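PDB 1N8V: chemosensory protein from Mamestra brassicae, which binds long-chain lipid-like ligands, here three molecules of bromo-dodecanol, in a helical pocket and probably serves in insect chemosensing. Local coordinates for residues Val24-Cys29 with Lys35-Gly40; Glu42-Leu47 with Ala86-Thr91. One frame throughout, in Å; residues are numbered along the deposited sequence.

Interaction 1. Residues Val24-Cys29 with Lys35-Gly40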
ATOM      1  N   VAL A  24      -5.442  -8.982   4.806  1.00 12.14           N
ATOM      2  CA  VAL A  24      -6.287  -8.242   5.746  1.00 13.59           C
ATOM      3  C   VAL A  24      -5.524  -7.802   6.995  1.00 11.82           C
ATOM      4  O   VAL A  24      -5.785  -6.739   7.539  1.00 11.14           O
ATOM      5  CB  VAL A  24      -7.567  -9.047   6.119  1.00 14.58           C
ATOM      6  CG1 VAL A  24      -8.261  -8.486   7.357  1.00 17.35           C
ATOM      7  CG2 VAL A  24      -8.515  -9.106   4.928  1.00 16.39           C
ATOM      8  N   ALA A  25      -4.566  -8.600   7.440  1.00 11.12           N
ATOM      9  CA  ALA A  25      -3.765  -8.203   8.587  1.00 11.24           C
ATOM     10  C   ALA A  25      -3.026  -6.900   8.282  1.00 10.82           C
ATOM     11  O   ALA A  25      -2.980  -6.018   9.139  1.00 11.53           O
ATOM     12  CB  ALA A  25      -2.778  -9.282   8.969  1.00 11.70           C
ATOM     13  N   TYR A  26      -2.437  -6.768   7.081  1.00 11.27           N
ATOM     14  CA  TYR A  26      -1.747  -5.530   6.737  1.00 10.51           C
ATOM     15  C   TYR A  26      -2.739  -4.381   6.549  1.00 10.28           C
ATOM     16  O   TYR A  26      -2.517  -3.265   7.015  1.00 10.77           O
ATOM     17  CB  TYR A  26      -0.925  -5.678   5.453  1.00 11.34           C
ATOM     18  CG  TYR A  26       0.306  -6.508   5.585  1.00 11.98           C
ATOM     19  CD1 TYR A  26       1.406  -6.028   6.282  1.00 13.92           C
ATOM     20  CD2 TYR A  26       0.397  -7.754   5.004  1.00 11.48           C
ATOM     21  CE1 TYR A  26       2.574  -6.809   6.387  1.00 15.76           C
ATOM     22  CE2 TYR A  26       1.523  -8.531   5.117  1.00 15.39           C
ATOM     23  CZ  TYR A  26       2.613  -8.052   5.797  1.00 16.08           C
ATOM     24  OH  TYR A  26       3.754  -8.845   5.904  1.00 19.98           O
ATOM     25  N   VAL A  27      -3.874  -4.660   5.915  1.00 10.99           N
ATOM     26  CA  VAL A  27      -4.869  -3.620   5.721  1.00 11.02           C
ATOM     27  C   VAL A  27      -5.412  -3.063   7.061  1.00 10.97           C
ATOM     28  O   VAL A  27      -5.489  -1.848   7.254  1.00 10.95           O
ATOM     29  CB  VAL A  27      -6.052  -4.112   4.863  1.00 11.70           C
ATOM     30  CG1 VAL A  27      -7.123  -3.059   4.819  1.00 12.85           C
ATOM     31  CG2 VAL A  27      -5.569  -4.449   3.479  1.00 12.16           C
ATOM     32  N   ASN A  28      -5.758  -3.954   7.990  1.00 10.47           N
ATOM     33  CA  ASN A  28      -6.259  -3.495   9.290  1.00 10.80           C
ATOM     34  C   ASN A  28      -5.217  -2.700  10.066  1.00 10.38           C
ATOM     35  O   ASN A  28      -5.543  -1.737  10.766  1.00 10.96           O
ATOM     36  CB  ASN A  28      -6.787  -4.676  10.110  1.00 10.90           C
ATOM     37  CG  ASN A  28      -8.058  -5.301   9.527  1.00 11.98           C
ATOM     38  OD1 ASN A  28      -8.387  -6.486   9.815  1.00 13.96           O
ATOM     39  ND2 ASN A  28      -8.762  -4.553   8.726  1.00 12.80           N
ATOM     40  N   CYS A  29      -3.949  -3.081   9.919  1.00  9.88           N
ATOM     41  CA  CYS A  29      -2.875  -2.332  10.568  1.00 11.19           C
ATOM     42  C   CYS A  29      -2.793  -0.901  10.005  1.00 10.25           C
ATOM     43  O   CYS A  29      -2.782   0.099  10.744  1.00 11.77           O
ATOM     44  CB  CYS A  29      -1.537  -3.040  10.354  1.00 11.58           C
ATOM     45  SG  CYS A  29      -0.016  -2.043  10.547  1.00 12.98           S
ATOM     46  N   LYS A  35      -3.806  -4.932  14.957  1.00 14.90           N
ATOM     47  CA  LYS A  35      -2.418  -5.021  15.376  1.00 16.18           C
ATOM     48  C   LYS A  35      -1.485  -5.054  14.158  1.00 15.62           C
ATOM     49  O   LYS A  35      -1.840  -5.578  13.106  1.00 16.10           O
ATOM     50  CB  LYS A  35      -2.229  -6.284  16.221  1.00 17.10           C
ATOM     51  CG  LYS A  35      -3.140  -6.395  17.445  1.00 22.40           C
ATOM     52  CD  LYS A  35      -2.654  -5.585  18.627  1.00 24.80           C
ATOM     53  CE  LYS A  35      -3.280  -6.143  19.901  1.00 26.36           C
ATOM     54  NZ  LYS A  35      -2.713  -5.576  21.155  1.00 28.30           N
ATOM     55  N   CYS A  36      -0.287  -4.520  14.329  1.00 15.23           N
ATOM     56  CA  CYS A  36       0.699  -4.465  13.254  1.00 15.23           C
ATOM     57  C   CYS A  36       1.872  -5.411  13.471  1.00 15.03           C
ATOM     58  O   CYS A  36       2.382  -5.552  14.603  1.00 16.69           O
ATOM     59  CB  CYS A  36       1.274  -3.039  13.136  1.00 14.82           C
ATOM     60  SG  CYS A  36       0.129  -1.734  12.572  1.00 16.56           S
ATOM     61  N   SER A  37       2.342  -5.981  12.364  1.00 14.85           N
ATOM     62  CA  SER A  37       3.597  -6.705  12.304  1.00 14.39           C
ATOM     63  C   SER A  37       4.691  -5.628  12.170  1.00 14.69           C
ATOM     64  O   SER A  37       4.380  -4.449  11.904  1.00 12.95           O
ATOM     65  CB  SER A  37       3.606  -7.607  11.080  1.00 14.61           C
ATOM     66  OG  SER A  37       3.498  -6.806   9.906  1.00 13.82           O
ATOM     67  N   PRO A  38       5.961  -5.977  12.339  1.00 14.43           N
ATOM     68  CA  PRO A  38       7.020  -4.972  12.157  1.00 14.81           C
ATOM     69  C   PRO A  38       6.987  -4.300  10.780  1.00 13.73           C
ATOM     70  O   PRO A  38       7.143  -3.086  10.673  1.00 12.57           O
ATOM     71  CB  PRO A  38       8.311  -5.781  12.371  1.00 15.57           C
ATOM     72  CG  PRO A  38       7.861  -6.886  13.287  1.00 15.43           C
ATOM     73  CD  PRO A  38       6.495  -7.286  12.768  1.00 15.21           C
ATOM     74  N   GLU A  39       6.778  -5.086   9.739  1.00 13.27           N
ATOM     75  CA  GLU A  39       6.717  -4.576   8.378  1.00 14.35           C
ATOM     76  C   GLU A  39       5.474  -3.684   8.192  1.00 12.93           C
ATOM     77  O   GLU A  39       5.534  -2.645   7.525  1.00 12.68           O
ATOM     78  CB  GLU A  39       6.671  -5.743   7.381  1.00 16.19           C
ATOM     79  CG  GLU A  39       7.846  -6.713   7.444  1.00 18.58           C
ATOM     80  CD  GLU A  39       7.635  -7.890   8.389  1.00 21.72           C
ATOM     81  OE1 GLU A  39       6.790  -7.809   9.303  1.00 20.35           O
ATOM     82  OE2 GLU A  39       8.345  -8.919   8.238  1.00 26.40           O
ATOM     83  N   GLY A  40       4.341  -4.091   8.759  1.00 11.65           N
ATOM     84  CA  GLY A  40       3.131  -3.325   8.654  1.00 10.60           C
ATOM     85  C   GLY A  40       3.247  -1.977   9.326  1.00 10.33           C
ATOM     86  O   GLY A  40       2.761  -0.974   8.812  1.00 10.32           O
TER
HETATM   87  O   HOH W   1      -4.090  -6.155  11.729  1.00 14.09           O

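Interaction 2. Residues Glu42-Leu47 with Ala86-Thr91. With BDD (bromo-dodecanol), chain D; BDD (bromo-dodecanol), chain E.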
ATOM      1  N   GLU A  42       6.044  -0.329   9.825  1.00 12.08           N
ATOM      2  CA  GLU A  42       6.953   0.485   8.994  1.00 12.82           C
ATOM      3  C   GLU A  42       6.194   1.076   7.812  1.00 11.84           C
ATOM      4  O   GLU A  42       6.364   2.266   7.475  1.00 12.04           O
ATOM      5  CB  GLU A  42       8.147  -0.364   8.526  1.00 12.99           C
ATOM      6  CG  GLU A  42       9.309   0.421   7.909  1.00 16.30           C
ATOM      7  CD  GLU A  42      10.220   1.088   8.932  1.00 18.37           C
ATOM      8  OE1 GLU A  42      10.344   0.589  10.082  1.00 22.56           O
ATOM      9  OE2 GLU A  42      10.844   2.114   8.583  1.00 23.72           O
ATOM     10  N   LEU A  43       5.362   0.272   7.142  1.00 11.48           N
ATOM     11  CA  LEU A  43       4.575   0.794   6.047  1.00 11.23           C
ATOM     12  C   LEU A  43       3.632   1.891   6.533  1.00 11.93           C
ATOM     13  O   LEU A  43       3.560   2.967   5.945  1.00 11.71           O
ATOM     14  CB  LEU A  43       3.766  -0.339   5.383  1.00 11.84           C
ATOM     15  CG  LEU A  43       2.763   0.122   4.323  1.00 11.68           C
ATOM     16  CD1 LEU A  43       3.435   0.921   3.196  1.00 14.36           C
ATOM     17  CD2 LEU A  43       1.994  -1.080   3.758  1.00 14.42           C
ATOM     18  N   LYS A  44       2.883   1.631   7.603  1.00 11.50           N
ATOM     19  CA  LYS A  44       1.942   2.611   8.127  1.00 11.20           C
ATOM     20  C   LYS A  44       2.609   3.958   8.429  1.00 11.95           C
ATOM     21  O   LYS A  44       2.043   5.032   8.130  1.00 12.47           O
ATOM     22  CB  LYS A  44       1.275   2.052   9.397  1.00 11.07           C
ATOM     23  CG  LYS A  44       0.299   2.976  10.056  1.00 12.61           C
ATOM     24  CD  LYS A  44      -0.204   2.443  11.380  1.00 17.75           C
ATOM     25  CE  LYS A  44       0.911   2.217  12.388  1.00 21.67           C
ATOM     26  NZ  LYS A  44       0.465   1.589  13.673  1.00 27.36           N
ATOM     27  N   GLU A  45       3.821   3.892   8.965  1.00 10.84           N
ATOM     28  CA  GLU A  45       4.568   5.073   9.374  1.00 11.19           C
ATOM     29  C   GLU A  45       5.182   5.878   8.239  1.00 11.30           C
ATOM     30  O   GLU A  45       5.634   7.007   8.455  1.00 11.26           O
ATOM     31  CB  GLU A  45       5.637   4.684  10.383  1.00 11.78           C
ATOM     32  CG  GLU A  45       5.021   4.201  11.688  1.00 12.67           C
ATOM     33  CD  GLU A  45       5.991   3.613  12.685  1.00 15.37           C
ATOM     34  OE1 GLU A  45       7.141   3.291  12.316  1.00 16.99           O
ATOM     35  OE2 GLU A  45       5.563   3.434  13.844  1.00 17.00           O
ATOM     36  N   HIS A  46       5.207   5.324   7.038  1.00 10.78           N
ATOM     37  CA  HIS A  46       5.762   6.028   5.880  1.00 10.72           C
ATOM     38  C   HIS A  46       4.777   6.278   4.766  1.00 10.64           C
ATOM     39  O   HIS A  46       5.097   7.013   3.821  1.00 11.01           O
ATOM     40  CB  HIS A  46       7.023   5.289   5.378  1.00 11.71           C
ATOM     41  CG  HIS A  46       8.106   5.290   6.397  1.00 12.82           C
ATOM     42  ND1 HIS A  46       8.153   4.372   7.423  1.00 13.51           N
ATOM     43  CD2 HIS A  46       9.093   6.176   6.642  1.00 14.51           C
ATOM     44  CE1 HIS A  46       9.160   4.666   8.226  1.00 16.39           C
ATOM     45  NE2 HIS A  46       9.756   5.750   7.771  1.00 17.38           N
ATOM     46  N   LEU A  47       3.571   5.727   4.828  1.00 10.53           N
ATOM     47  CA  LEU A  47       2.623   5.859   3.732  1.00 11.32           C
ATOM     48  C   LEU A  47       2.176   7.299   3.464  1.00 11.45           C
ATOM     49  O   LEU A  47       2.143   7.750   2.301  1.00 11.94           O
ATOM     50  CB  LEU A  47       1.387   4.954   3.977  1.00 11.48           C
ATOM     51  CG  LEU A  47       0.306   4.933   2.894  1.00 12.89           C
ATOM     52  CD1 LEU A  47       0.885   4.650   1.518  1.00 13.79           C
ATOM     53  CD2 LEU A  47      -0.752   3.917   3.233  1.00 13.74           C
ATOM     54  N   ALA A  86      -9.193   6.953   0.492  1.00 11.59           N
ATOM     55  CA  ALA A  86      -9.923   7.979   1.225  1.00 11.59           C
ATOM     56  C   ALA A  86      -9.198   8.428   2.498  1.00 12.14           C
ATOM     57  O   ALA A  86      -9.220   9.618   2.834  1.00 12.40           O
ATOM     58  CB  ALA A  86     -11.354   7.537   1.555  1.00 12.25           C
ATOM     59  N   LYS A  87      -8.583   7.493   3.217  1.00 11.58           N
ATOM     60  CA  LYS A  87      -7.904   7.839   4.454  1.00 12.11           C
ATOM     61  C   LYS A  87      -6.573   8.545   4.205  1.00 11.82           C
ATOM     62  O   LYS A  87      -6.271   9.580   4.812  1.00 12.37           O
ATOM     63  CB  LYS A  87      -7.681   6.582   5.318  1.00 11.82           C
ATOM     64  CG  LYS A  87      -6.831   6.845   6.578  1.00 12.38           C
ATOM     65  CD  LYS A  87      -6.793   5.626   7.486  1.00 13.67           C
ATOM     66  CE  LYS A  87      -5.746   5.773   8.588  1.00 16.28           C
ATOM     67  NZ  LYS A  87      -6.133   6.788   9.596  1.00 19.01           N
ATOM     68  N   TYR A  88      -5.746   7.958   3.341  1.00 11.71           N
ATOM     69  CA  TYR A  88      -4.385   8.472   3.115  1.00 11.88           C
ATOM     70  C   TYR A  88      -4.249   9.516   2.000  1.00 12.77           C
ATOM     71  O   TYR A  88      -3.265  10.241   1.958  1.00 12.95           O
ATOM     72  CB  TYR A  88      -3.434   7.289   2.858  1.00 12.16           C
ATOM     73  CG  TYR A  88      -3.084   6.552   4.145  1.00 11.96           C
ATOM     74  CD1 TYR A  88      -2.043   6.983   4.940  1.00 11.51           C
ATOM     75  CD2 TYR A  88      -3.801   5.439   4.560  1.00 11.37           C
ATOM     76  CE1 TYR A  88      -1.725   6.335   6.119  1.00 11.15           C
ATOM     77  CE2 TYR A  88      -3.504   4.788   5.729  1.00 10.96           C
ATOM     78  CZ  TYR A  88      -2.449   5.231   6.504  1.00 10.51           C
ATOM     79  OH  TYR A  88      -2.105   4.589   7.690  1.00 12.06           O
ATOM     80  N   ASP A  89      -5.217   9.586   1.095  1.00 11.86           N
ATOM     81  CA  ASP A  89      -5.162  10.554  -0.015  1.00 11.65           C
ATOM     82  C   ASP A  89      -6.520  11.246  -0.142  1.00 11.99           C
ATOM     83  O   ASP A  89      -7.146  11.178  -1.187  1.00 11.76           O
ATOM     84  CB  ASP A  89      -4.781   9.803  -1.292  1.00 11.73           C
ATOM     85  CG  ASP A  89      -4.400  10.698  -2.450  1.00 11.68           C
ATOM     86  OD1 ASP A  89      -4.235  11.944  -2.290  1.00 12.15           O
ATOM     87  OD2 ASP A  89      -4.260  10.187  -3.597  1.00 13.74           O
ATOM     88  N   PRO A  90      -6.961  11.936   0.915  1.00 12.90           N
ATOM     89  CA  PRO A  90      -8.308  12.525   0.939  1.00 13.17           C
ATOM     90  C   PRO A  90      -8.544  13.583  -0.124  1.00 13.95           C
ATOM     91  O   PRO A  90      -9.712  13.797  -0.470  1.00 15.12           O
ATOM     92  CB  PRO A  90      -8.394  13.131   2.357  1.00 14.23           C
ATOM     93  CG  PRO A  90      -7.009  13.377   2.719  1.00 14.06           C
ATOM     94  CD  PRO A  90      -6.262  12.169   2.192  1.00 13.19           C
ATOM     95  N   THR A  91      -7.510  14.235  -0.639  1.00 14.40           N
ATOM     96  CA  THR A  91      -7.739  15.217  -1.702  1.00 15.39           C
ATOM     97  C   THR A  91      -7.596  14.573  -3.083  1.00 15.15           C
ATOM     98  O   THR A  91      -7.690  15.271  -4.113  1.00 16.83           O
ATOM     99  CB  THR A  91      -6.793  16.435  -1.598  1.00 15.93           C
ATOM    100  OG1 THR A  91      -5.448  16.037  -1.841  1.00 17.36           O
ATOM    101  CG2 THR A  91      -6.827  17.054  -0.197  1.00 17.84           C
TER
HETATM  102  O1  BDD D 502       2.688   7.842  -5.745  1.00 34.77           O
HETATM  103  C1  BDD D 502       2.183   7.622  -4.433  1.00 33.22           C
HETATM  104  C2  BDD D 502       2.775   6.317  -3.906  1.00 31.81           C
HETATM  105  C3  BDD D 502       1.737   5.485  -3.153  1.00 28.88           C
HETATM  106  C4  BDD D 502       2.344   4.234  -2.528  1.00 26.60           C
HETATM  107  C5  BDD D 502       3.494   4.536  -1.578  1.00 25.20           C
HETATM  108  C6  BDD D 502       4.129   3.290  -0.974  1.00 23.29           C
HETATM  109  C7  BDD D 502       5.082   3.652   0.170  1.00 23.52           C
HETATM  110  C8  BDD D 502       5.968   2.489   0.599  1.00 21.35           C
HETATM  111  C9  BDD D 502       6.667   2.744   1.933  1.00 21.47           C
HETATM  112  C10 BDD D 502       7.678   1.638   2.265  1.00 19.95           C
HETATM  113  C11 BDD D 502       8.221   1.671   3.695  1.00 21.95           C
HETATM  114  C12 BDD D 502       8.892   0.337   4.135  1.00 21.87           C
HETATM  115 BR   BDD D 502       7.926  -0.824   4.791  1.00  7.00          BR
HETATM  116  O1  BDD E 503      -4.532   7.439  -3.795  1.00 14.89           O
HETATM  117  C1  BDD E 503      -3.349   6.733  -3.418  1.00 15.98           C
HETATM  118  C2  BDD E 503      -3.648   5.745  -2.284  1.00 15.65           C
HETATM  119  C3  BDD E 503      -2.447   4.828  -2.063  1.00 18.22           C
HETATM  120  C4  BDD E 503      -2.694   3.735  -1.019  1.00 23.01           C
HETATM  121  C5  BDD E 503      -1.980   2.439  -1.422  1.00 26.39           C
HETATM  122  C6  BDD E 503      -1.090   1.871  -0.330  1.00 28.40           C
HETATM  123  C7  BDD E 503      -0.394   0.578  -0.766  1.00 27.84           C
HETATM  124  C8  BDD E 503       1.099   0.624  -0.527  1.00 27.29           C
HETATM  125  C9  BDD E 503       1.743  -0.750  -0.643  1.00 24.76           C
HETATM  126  C10 BDD E 503       3.254  -0.687  -0.403  1.00 23.08           C
HETATM  127  C11 BDD E 503       4.073  -1.780  -1.095  1.00 21.05           C
HETATM  128  C12 BDD E 503       5.569  -1.412  -1.356  1.00 14.41           C
HETATM  129 BR   BDD E 503       6.426  -2.766  -1.161  1.00  9.04          BR

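Interaction 1. Residues Val24-Cys29 with Lys35-Gly40
A disulfide between Cys29 and Cys36 ties the end of helix 20-30 to the turn before helix 38-53, closing a small loop in the all-helical fold of the insect chemosensory (OS-D) family. Cys29 has the most surface buried here. Its CB heads for the other segment, and SG, anti to the backbone N (chi1 159°), meets Cys36 SG at 2.1 Å. The S-S torsion of 96° is close to the relaxed right angle. Cys29 SG also lies 3.4 Å from Gly40 O, in the first turn of helix 38-53. Gly40, with no side chain, fits close against that sulfur, and its CA lies 5.7 Å from the CA of Tyr26.

Tyr26 supplies the second patch. Its ring turns an edge to Gly40 and Glu39: CD1 lies 4.0 Å from Gly40 CA, which sits in the ring plane, and Glu39 CB is also near that plane. Tyr26 CE1 lies 3.6 Å from Ser37 OG. The Tyr26 side chain also touches Ile11 and a bound bromo-dodecanol, whose pocket it lines. Ser37 is the N-cap of helix 38-53. With chi1 at 62°, its OG is placed to accept from Gly40 N, while a weak bond leads from the same OG to Glu39 OE1. At the outer side the backbones are joined through solvent: one water donates both to Ala25 O, at 2.8 Å, and to Lys35 O, at 2.7 Å.

Interaction 2. Residues Glu42-Leu47 with Ala86-Thr91
Leu47 of helix 38-53 lays a methyl on the ring of Tyr88, the last residue of helix 78-88. Starting at the backbone, Leu47 CB points to the other segment and lies 4.0 Å from Tyr88 CE1. CG stands anti to the backbone N (chi1 -178°) and comes nearest to Tyr88 CD1, at 3.7 Å. There the branch divides its work. CD2 sits over the middle of the aromatic face, 3.5 Å from the ring centroid and only 7° off the normal, a CH-pi contact, with the two side chains at about a right angle. CD1 turns to the ligands instead, 3.9 Å from C6 of the bromo-dodecanol of chain E and a little farther from C5 of that of chain D.

In this chemosensory-protein fold, helices enclose a largely apolar pocket, and Leu47 is part of its wall through CD1 while CD2 packs on the ring of Tyr88. Beyond the ring, Tyr88 OH touches Lys44 CG, while its polar partner is Val30 O, in helix 20-30, to which it is hydrogen-bonded. A leucine in place of Tyr88 would probably leave Val30 O without this partner and Leu47 CD2 without its aromatic face.

Directly after the helix, Asp89 reaches the pocket: O1 of the chain E alcohol donates to Asp89 OD2 at 2.8 Å. The carboxylate is held in turn by backbone N-H groups, Asn93 N on OD1 and Trp94 N on OD2. Within segment 42-47, His46 ND1 donates back to Glu42 O with an N-H...O angle of 171°, and Glu42 CG rests 3.6 Å from the bromine of the chain D ligand.

In the fold
Helix 38-53 carries one side of both contacts: its N-terminal turn is tied to helix 20-30 in interaction 1, and the following turns pack on the end of helix 78-88 in interaction 2. The centres are about 13 Å apart. Lys44 spans the gap, with its NZ 3.5 Å from Cys36 SG and its CD 3.5 Å from Cys29 O, both as packing. Helix 20-30 takes part in both places, since Val30, just past segment 24-29, touches Leu43 and Leu47. Between them the two contacts reach all three bromo-dodecanols: Tyr26 lines the site of one, whereas Leu43 and Leu47 lie against the other two.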